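Local coordinates for protein polymerase X (Deinococcus radiodurans, PDB 2W9M) that probably extends DNA with deoxyribonucleotides as a family X repair polymerase, and also carries a zinc-binding domain of the polymerase and histidinol phosphatase type, at residues L97-V102 and D119-L124; R123-A128 and L167-E172; G244-L249 and L270-L275. All coordinates share one frame; numbering follows the deposited sequence.

How the interactions relate
Interactions 1 and 2 are neighbours, with centres 12 Å apart; they share Arg123 and Leu124 and both use helix 121-130. One side of that helix meets the end of helix 94-99, and another meets helix 163-176. Interaction 3 follows later in the chain and lies apart, its centre about 29 Å from that of interaction 2 and 38 Å from that of interaction 1. There helix 243-249 packs on the hairpin of strands 269-271 and 274-277. Interaction 1 thus lies inside the helix-hairpin-helix region, interaction 2 leads from it to helix 163-176, and interaction 3 lies where the mixed sheet meets the probable thumb of an elongated molecule.

Interaction 1 (L97-V102 and D119-L124); sequences LDLLGV and DSLERL
Leu99 CG (chi1 -62°) and the methyl Val102 CG2 both lie anti to the carbonyl carbon of their own residue, which directs Leu99 CD2 and Val102 CG2 at the leucines of 119-124. Leu121 answers with torsions displaced from the staggered values, chi1 -101° and chi2 26°, that bring both its methyls across. The site belongs to the helix-hairpin-helix region: 97-102 runs out of helix 94-99 into the hairpin, while 119-124 opens helix 121-130. Leu121 CD1 lies 3.7 Å from Leu99 CD2 and 3.8 Å from Val102 CG2, and the Leu121 side chain runs past those of Leu99 and Val102 in the opposite direction. Leu124, one helical turn later, adds its CD1 at 3.8 Å from Leu99 CD2. Branched aliphatic residues suit this largely buried seam, where Leu124 also meets Ile147 and Val151 of helix 141-157. A type I turn from Leu99 to Val102 returns the chain so that both residues face the same partners. Ser120 is the N-cap that starts the helix carrying Leu121 and Leu124, its OG accepting from Arg123 N at 3.3 Å. Asp98 uses its apolar root here and keeps its charge for Arg464, which pairs with OD1; the side chain crosses Leu121 at about a right angle, with Asp98 CB 3.7 Å from Leu121 CD2.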
loop_
_atom_site.group_PDB
_atom_site.type_symbol
_atom_site.label_atom_id
_atom_site.label_comp_id
_atom_site.label_asym_id
_atom_site.label_seq_id
_atom_site.Cartn_x
_atom_site.Cartn_y
_atom_site.Cartn_z
ATOM N N LEU A 97 -10.283 -6.438 -2.129
ATOM C CA LEU A 97 -10.425 -6.906 -3.507
ATOM C C LEU A 97 -9.674 -8.218 -3.703
ATOM O O LEU A 97 -10.082 -9.063 -4.499
ATOM C CB LEU A 97 -9.902 -5.857 -4.492
ATOM C CG LEU A 97 -10.646 -4.521 -4.500
ATOM C CD1 LEU A 97 -10.046 -3.581 -5.540
ATOM C CD2 LEU A 97 -12.129 -4.751 -4.749
ATOM N N ASP A 98 -8.575 -8.377 -2.968
ATOM C CA ASP A 98 -7.779 -9.596 -3.008
ATOM C C ASP A 98 -8.489 -10.770 -2.344
ATOM O O ASP A 98 -8.592 -11.850 -2.927
ATOM C CB ASP A 98 -6.428 -9.369 -2.339
ATOM C CG ASP A 98 -5.430 -8.682 -3.255
ATOM O OD1 ASP A 98 -5.656 -8.667 -4.489
ATOM O OD2 ASP A 98 -4.414 -8.165 -2.742
ATOM N N LEU A 99 -8.970 -10.553 -1.122
ATOM C CA LEU A 99 -9.685 -11.586 -0.377
ATOM C C LEU A 99 -10.900 -12.086 -1.153
ATOM O O LEU A 99 -11.264 -13.257 -1.058
ATOM C CB LEU A 99 -10.119 -11.066 0.996
ATOM C CG LEU A 99 -9.015 -10.652 1.969
ATOM C CD1 LEU A 99 -9.605 -10.373 3.348
ATOM C CD2 LEU A 99 -7.944 -11.730 2.047
ATOM N N LEU A 100 -11.521 -11.191 -1.919
ATOM C CA LEU A 100 -12.683 -11.542 -2.733
ATOM C C LEU A 100 -12.304 -12.475 -3.881
ATOM O O LEU A 100 -13.170 -12.971 -4.602
ATOM C CB LEU A 100 -13.359 -10.283 -3.283
ATOM C CG LEU A 100 -14.082 -9.395 -2.272
ATOM C CD1 LEU A 100 -14.447 -8.070 -2.907
ATOM C CD2 LEU A 100 -15.311 -10.089 -1.748
ATOM N N GLY A 101 -11.007 -12.711 -4.047
ATOM C CA GLY A 101 -10.521 -13.602 -5.086
ATOM C C GLY A 101 -10.028 -14.931 -4.541
ATOM O O GLY A 101 -9.611 -15.806 -5.303
ATOM N N VAL A 102 -10.069 -15.080 -3.220
ATOM C CA VAL A 102 -9.676 -16.327 -2.572
ATOM C C VAL A 102 -10.808 -17.350 -2.633
ATOM O O VAL A 102 -11.814 -17.222 -1.927
ATOM C CB VAL A 102 -9.295 -16.102 -1.097
ATOM C CG1 VAL A 102 -8.893 -17.414 -0.442
ATOM C CG2 VAL A 102 -8.178 -15.084 -0.989
ATOM N N ASP A 119 -6.490 -8.167 6.590
ATOM C CA ASP A 119 -6.872 -7.248 5.526
ATOM C C ASP A 119 -6.131 -7.455 4.206
ATOM O O ASP A 119 -6.310 -6.672 3.273
ATOM C CB ASP A 119 -6.652 -5.805 5.988
ATOM C CG ASP A 119 -5.176 -5.457 6.130
ATOM O OD1 ASP A 119 -4.369 -6.378 6.393
ATOM O OD2 ASP A 119 -4.821 -4.265 5.979
ATOM N N SER A 120 -5.293 -8.485 4.119
ATOM C CA SER A 120 -4.569 -8.743 2.875
ATOM C C SER A 120 -4.186 -10.203 2.704
ATOM O O SER A 120 -4.190 -10.973 3.661
ATOM C CB SER A 120 -3.324 -7.856 2.772
ATOM O OG SER A 120 -2.364 -8.195 3.759
ATOM N N LEU A 121 -3.863 -10.578 1.473
ATOM C CA LEU A 121 -3.415 -11.929 1.172
ATOM C C LEU A 121 -2.245 -12.340 2.055
ATOM O O LEU A 121 -2.225 -13.438 2.618
ATOM C CB LEU A 121 -3.018 -12.035 -0.299
ATOM C CG LEU A 121 -4.071 -12.690 -1.191
ATOM C CD1 LEU A 121 -5.464 -12.513 -0.605
ATOM C CD2 LEU A 121 -3.982 -12.153 -2.608
ATOM N N GLU A 122 -1.268 -11.451 2.172
ATOM C CA GLU A 122 -0.087 -11.728 2.975
ATOM C C GLU A 122 -0.424 -11.919 4.452
ATOM O O GLU A 122 0.083 -12.833 5.101
ATOM C CB GLU A 122 0.944 -10.612 2.802
ATOM C CG GLU A 122 2.032 -10.607 3.856
ATOM C CD GLU A 122 2.754 -11.937 3.959
ATOM O OE1 GLU A 122 3.322 -12.211 5.035
ATOM O OE2 GLU A 122 2.749 -12.709 2.975
ATOM N N ARG A 123 -1.277 -11.046 4.978
ATOM C CA ARG A 123 -1.701 -11.119 6.375
ATOM C C ARG A 123 -2.586 -12.347 6.638
ATOM O O ARG A 123 -2.588 -12.897 7.742
ATOM C CB ARG A 123 -2.426 -9.827 6.769
ATOM C CG ARG A 123 -3.034 -9.832 8.157
ATOM C CD ARG A 123 -1.984 -9.639 9.236
ATOM N NE ARG A 123 -2.588 -9.608 10.566
ATOM C CZ ARG A 123 -2.750 -10.675 11.345
ATOM N NH1 ARG A 123 -2.344 -11.871 10.936
ATOM N NH2 ARG A 123 -3.317 -10.542 12.537
ATOM N N LEU A 124 -3.332 -12.770 5.619
ATOM C CA LEU A 124 -4.124 -13.992 5.695
ATOM C C LEU A 124 -3.182 -15.184 5.763
ATOM O O LEU A 124 -3.404 -16.123 6.528
ATOM C CB LEU A 124 -5.023 -14.129 4.465
ATOM C CG LEU A 124 -6.411 -14.765 4.606
ATOM C CD1 LEU A 124 -6.934 -15.184 3.237
ATOM C CD2 LEU A 124 -6.415 -15.945 5.556
#

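Interaction 2 (R123-A128 and L167-E172)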
loop_
_atom_site.group_PDB
_atom_site.type_symbol
_atom_site.label_atom_id
_atom_site.label_comp_id
_atom_site.label_asym_id
_atom_site.label_seq_id
_atom_site.Cartn_x
_atom_site.Cartn_y
_atom_site.Cartn_z
ATOM N N ARG A 123 -1.277 -11.046 4.978
ATOM C CA ARG A 123 -1.701 -11.119 6.375
ATOM C C ARG A 123 -2.586 -12.347 6.638
ATOM O O ARG A 123 -2.588 -12.897 7.742
ATOM C CB ARG A 123 -2.426 -9.827 6.769
ATOM C CG ARG A 123 -3.034 -9.832 8.157
ATOM C CD ARG A 123 -1.984 -9.639 9.236
ATOM N NE ARG A 123 -2.588 -9.608 10.566
ATOM C CZ ARG A 123 -2.750 -10.675 11.345
ATOM N NH1 ARG A 123 -2.344 -11.871 10.936
ATOM N NH2 ARG A 123 -3.317 -10.542 12.537
ATOM N N LEU A 124 -3.332 -12.770 5.619
ATOM C CA LEU A 124 -4.124 -13.992 5.695
ATOM C C LEU A 124 -3.182 -15.184 5.763
ATOM O O LEU A 124 -3.404 -16.123 6.528
ATOM C CB LEU A 124 -5.023 -14.129 4.465
ATOM C CG LEU A 124 -6.411 -14.765 4.606
ATOM C CD1 LEU A 124 -6.934 -15.184 3.237
ATOM C CD2 LEU A 124 -6.415 -15.945 5.556
ATOM N N ARG A 125 -2.126 -15.143 4.956
ATOM C CA ARG A 125 -1.162 -16.237 4.909
ATOM C C ARG A 125 -0.448 -16.405 6.244
ATOM O O ARG A 125 -0.166 -17.523 6.673
ATOM C CB ARG A 125 -0.138 -16.016 3.803
ATOM C CG ARG A 125 0.983 -17.026 3.835
ATOM C CD ARG A 125 2.222 -16.503 3.153
ATOM N NE ARG A 125 3.400 -16.825 3.945
ATOM C CZ ARG A 125 4.011 -15.958 4.745
ATOM N NH1 ARG A 125 3.563 -14.717 4.837
ATOM N NH2 ARG A 125 5.073 -16.328 5.442
ATOM N N GLU A 126 -0.160 -15.290 6.901
ATOM C CA GLU A 126 0.460 -15.334 8.218
ATOM C C GLU A 126 -0.515 -15.871 9.262
ATOM O O GLU A 126 -0.130 -16.636 10.150
ATOM C CB GLU A 126 0.953 -13.946 8.624
ATOM C CG GLU A 126 2.088 -13.430 7.757
ATOM C CD GLU A 126 2.302 -11.936 7.901
ATOM O OE1 GLU A 126 1.372 -11.239 8.366
ATOM O OE2 GLU A 126 3.400 -11.456 7.547
ATOM N N ALA A 127 -1.779 -15.470 9.153
ATOM C CA ALA A 127 -2.801 -15.926 10.089
ATOM C C ALA A 127 -2.958 -17.436 10.013
ATOM O O ALA A 127 -3.157 -18.097 11.029
ATOM C CB ALA A 127 -4.123 -15.242 9.815
ATOM N N ALA A 128 -2.862 -17.976 8.802
ATOM C CA ALA A 128 -2.928 -19.418 8.606
ATOM C C ALA A 128 -1.713 -20.077 9.253
ATOM O O ALA A 128 -1.829 -21.086 9.949
ATOM C CB ALA A 128 -2.994 -19.753 7.116
ATOM N N LEU A 167 8.933 -9.288 1.342
ATOM C CA LEU A 167 9.655 -8.875 2.542
ATOM C C LEU A 167 9.304 -9.763 3.733
ATOM O O LEU A 167 10.179 -10.151 4.504
ATOM C CB LEU A 167 9.357 -7.407 2.861
ATOM C CG LEU A 167 10.292 -6.650 3.806
ATOM C CD1 LEU A 167 11.738 -6.995 3.517
ATOM C CD2 LEU A 167 10.067 -5.148 3.677
ATOM N N ALA A 168 8.020 -10.083 3.876
ATOM C CA ALA A 168 7.564 -10.977 4.940
ATOM C C ALA A 168 8.221 -12.350 4.834
ATOM O O ALA A 168 8.705 -12.889 5.827
ATOM C CB ALA A 168 6.047 -11.113 4.905
ATOM N N VAL A 169 8.236 -12.914 3.631
ATOM C CA VAL A 169 8.835 -14.227 3.419
ATOM C C VAL A 169 10.343 -14.212 3.673
ATOM O O VAL A 169 10.876 -15.115 4.317
ATOM C CB VAL A 169 8.529 -14.780 2.012
ATOM C CG1 VAL A 169 9.351 -16.032 1.744
ATOM C CG2 VAL A 169 7.035 -15.070 1.876
ATOM N N ALA A 170 11.029 -13.184 3.185
ATOM C CA ALA A 170 12.464 -13.066 3.433
ATOM C C ALA A 170 12.756 -12.931 4.926
ATOM O O ALA A 170 13.697 -13.539 5.441
ATOM C CB ALA A 170 13.057 -11.899 2.662
ATOM N N GLU A 171 11.949 -12.139 5.624
ATOM C CA GLU A 171 12.098 -11.989 7.073
ATOM C C GLU A 171 11.869 -13.309 7.815
ATOM O O GLU A 171 12.585 -13.626 8.764
ATOM C CB GLU A 171 11.173 -10.889 7.607
ATOM C CG GLU A 171 10.417 -11.253 8.890
ATOM C CD GLU A 171 8.905 -11.397 8.681
ATOM O OE1 GLU A 171 8.241 -10.378 8.379
ATOM O OE2 GLU A 171 8.378 -12.524 8.838
ATOM N N GLU A 172 10.885 -14.082 7.366
ATOM C CA GLU A 172 10.568 -15.367 7.981
ATOM C C GLU A 172 11.677 -16.399 7.774
ATOM O O GLU A 172 12.052 -17.105 8.711
ATOM C CB GLU A 172 9.238 -15.907 7.445
ATOM C CG GLU A 172 8.694 -17.103 8.211
ATOM C CD GLU A 172 7.397 -17.635 7.623
ATOM O OE1 GLU A 172 6.620 -18.278 8.364
ATOM O OE2 GLU A 172 7.155 -17.407 6.418
#
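Arg125 and Glu172 reach for each other from opposite directions, each side chain leaving its helix with CG anti to the backbone N. The glutamate is extended beyond CG, whereas the arginine bends at chi3 (137°), which brings its guanidinium to the carboxylate. Their salt bridge uses Arg125 NH2 and Glu172 OE2; at 2.5 Å in the model, its exact length is doubtful. The carboxylate stands at the edge of the guanidinium, near its plane, but the two flat groups are turned 76° against each other, so a single oxygen makes the close approach and Glu172 OE1 stays 3.8 Å from Arg125 NH2. Over one face of the guanidinium lies Val169 CG2, 4.2 Å above the plane, over its centre, an apolar lid for a flat group with little to offer above its plane. NH1 pairs with Glu122 and NE with Glu229, so the guanidinium is gripped at all three nitrogens and its rotation is fixed. The small Ala168 suits the near side of its helix: Glu126 OE2 rests against Ala168 CB at 3.8 Å. The axes of 123-128 and 167-172 approach to 11.7 Å, 33° from parallel, a spacing that long polar side chains can span. The contact joins the helix-hairpin-helix region to helix 163-176, beside the mixed sheet: Leu148 of helix 141-157 touches Arg125, and Tyr228, at the end of strand 224-228, touches Arg125, Val169 and Glu172.

Interaction 3 (G244-L249 and L270-L275)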
loop_
_atom_site.group_PDB
_atom_site.type_symbol
_atom_site.label_atom_id
_atom_site.label_comp_id
_atom_site.label_asym_id
_atom_site.label_seq_id
_atom_site.Cartn_x
_atom_site.Cartn_y
_atom_site.Cartn_z
ATOM N N GLY A 244 30.961 -9.328 1.668
ATOM C CA GLY A 244 30.839 -7.948 1.231
ATOM C C GLY A 244 30.599 -7.803 -0.260
ATOM O O GLY A 244 29.818 -6.953 -0.681
ATOM N N ALA A 245 31.272 -8.633 -1.057
ATOM C CA ALA A 245 31.151 -8.584 -2.514
ATOM C C ALA A 245 29.840 -9.208 -2.968
ATOM O O ALA A 245 29.190 -8.714 -3.890
ATOM C CB ALA A 245 32.324 -9.293 -3.176
ATOM N N LEU A 246 29.467 -10.308 -2.322
ATOM C CA LEU A 246 28.193 -10.961 -2.579
ATOM C C LEU A 246 27.046 -9.979 -2.344
ATOM O O LEU A 246 26.087 -9.937 -3.110
ATOM C CB LEU A 246 28.033 -12.180 -1.669
ATOM C CG LEU A 246 26.756 -13.004 -1.840
ATOM C CD1 LEU A 246 26.824 -13.815 -3.123
ATOM C CD2 LEU A 246 26.540 -13.915 -0.643
ATOM N N ASP A 247 27.157 -9.183 -1.284
ATOM C CA ASP A 247 26.114 -8.228 -0.934
ATOM C C ASP A 247 25.965 -7.134 -1.983
ATOM O O ASP A 247 24.854 -6.703 -2.284
ATOM C CB ASP A 247 26.372 -7.626 0.445
ATOM C CG ASP A 247 26.153 -8.630 1.568
ATOM O OD1 ASP A 247 25.774 -9.783 1.265
ATOM O OD2 ASP A 247 26.354 -8.271 2.750
ATOM N N LEU A 248 27.083 -6.688 -2.546
ATOM C CA LEU A 248 27.041 -5.685 -3.603
ATOM C C LEU A 248 26.407 -6.257 -4.866
ATOM O O LEU A 248 25.517 -5.644 -5.455
ATOM C CB LEU A 248 28.442 -5.159 -3.916
ATOM C CG LEU A 248 29.023 -4.115 -2.962
ATOM C CD1 LEU A 248 30.365 -3.637 -3.477
ATOM C CD2 LEU A 248 28.075 -2.941 -2.814
ATOM N N LEU A 249 26.865 -7.436 -5.276
ATOM C CA LEU A 249 26.380 -8.055 -6.508
ATOM C C LEU A 249 24.900 -8.427 -6.455
ATOM O O LEU A 249 24.214 -8.375 -7.472
ATOM C CB LEU A 249 27.231 -9.274 -6.881
ATOM C CG LEU A 249 28.636 -8.941 -7.389
ATOM C CD1 LEU A 249 29.514 -10.166 -7.375
ATOM C CD2 LEU A 249 28.582 -8.334 -8.785
ATOM N N LEU A 270 35.478 -8.224 -9.897
ATOM C CA LEU A 270 34.501 -8.391 -8.821
ATOM C C LEU A 270 33.584 -9.573 -9.110
ATOM O O LEU A 270 32.940 -9.632 -10.154
ATOM C CB LEU A 270 33.671 -7.118 -8.629
ATOM C CG LEU A 270 33.385 -6.694 -7.182
ATOM C CD1 LEU A 270 32.123 -5.843 -7.097
ATOM C CD2 LEU A 270 33.268 -7.896 -6.272
ATOM N N THR A 271 33.534 -10.514 -8.174
ATOM C CA THR A 271 32.741 -11.726 -8.334
ATOM C C THR A 271 32.129 -12.112 -6.989
ATOM O O THR A 271 32.586 -11.655 -5.942
ATOM C CB THR A 271 33.614 -12.880 -8.878
ATOM O OG1 THR A 271 33.890 -12.653 -10.265
ATOM C CG2 THR A 271 32.923 -14.225 -8.721
ATOM N N ALA A 272 31.085 -12.936 -7.019
ATOM C CA ALA A 272 30.474 -13.443 -5.794
ATOM C C ALA A 272 31.511 -14.178 -4.957
ATOM O O ALA A 272 31.353 -14.336 -3.749
ATOM C CB ALA A 272 29.311 -14.360 -6.124
ATOM N N GLY A 273 32.575 -14.623 -5.617
ATOM C CA GLY A 273 33.669 -15.303 -4.950
ATOM C C GLY A 273 34.620 -14.344 -4.262
ATOM O O GLY A 273 35.480 -14.761 -3.485
ATOM N N GLY A 274 34.473 -13.057 -4.552
ATOM C CA GLY A 274 35.265 -12.041 -3.888
ATOM C C GLY A 274 35.863 -11.008 -4.822
ATOM O O GLY A 274 35.605 -11.011 -6.027
ATOM N N LEU A 275 36.665 -10.115 -4.252
ATOM C CA LEU A 275 37.352 -9.086 -5.018
ATOM C C LEU A 275 38.797 -9.512 -5.262
ATOM O O LEU A 275 39.500 -9.902 -4.328
ATOM C CB LEU A 275 37.307 -7.755 -4.264
ATOM C CG LEU A 275 37.852 -6.520 -4.978
ATOM C CD1 LEU A 275 37.049 -6.232 -6.235
ATOM C CD2 LEU A 275 37.829 -5.326 -4.045
#
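Ala245 CB rests against the hairpin, 3.5 Å from Leu270 CD2 and 3.6 Å from the carbonyl oxygen Thr271 O. The small alanine lets the helix and hairpin backbones come near: the CA atoms of Ala245 and Gly274 are 5.5 Å apart, and those of Leu246 and Ala272 4.7 Å. One turn along the helix, Leu249 has CG beside its backbone N (chi1 -72°) and presses CD1 against the peptide joining Thr271 to Ala272, 3.2 Å from Ala272 N, a tight apposition. On the flank, Leu246 CD1 meets Ala272 CB at 3.9 Å. The hairpin side is shaped by a type I turn from Thr271 to Gly274, closed by paired backbone bonds between those two residues, and Gly274 adopts backbone angles (phi 134°) suited to glycine. Farther out, Gln260 NE2 donates to Leu270 O, while Val259 and Ala263 of the same helix, 253-264, meet the Leu270 side chain. Leu246 also reaches strand 231-238 through Ala236 and Ala238. Helix 243-249 thus packs on a two-residue beta hairpin that is consistent with the thumb of polymerase beta relatives, and links it to the mixed sheet, probably the palm.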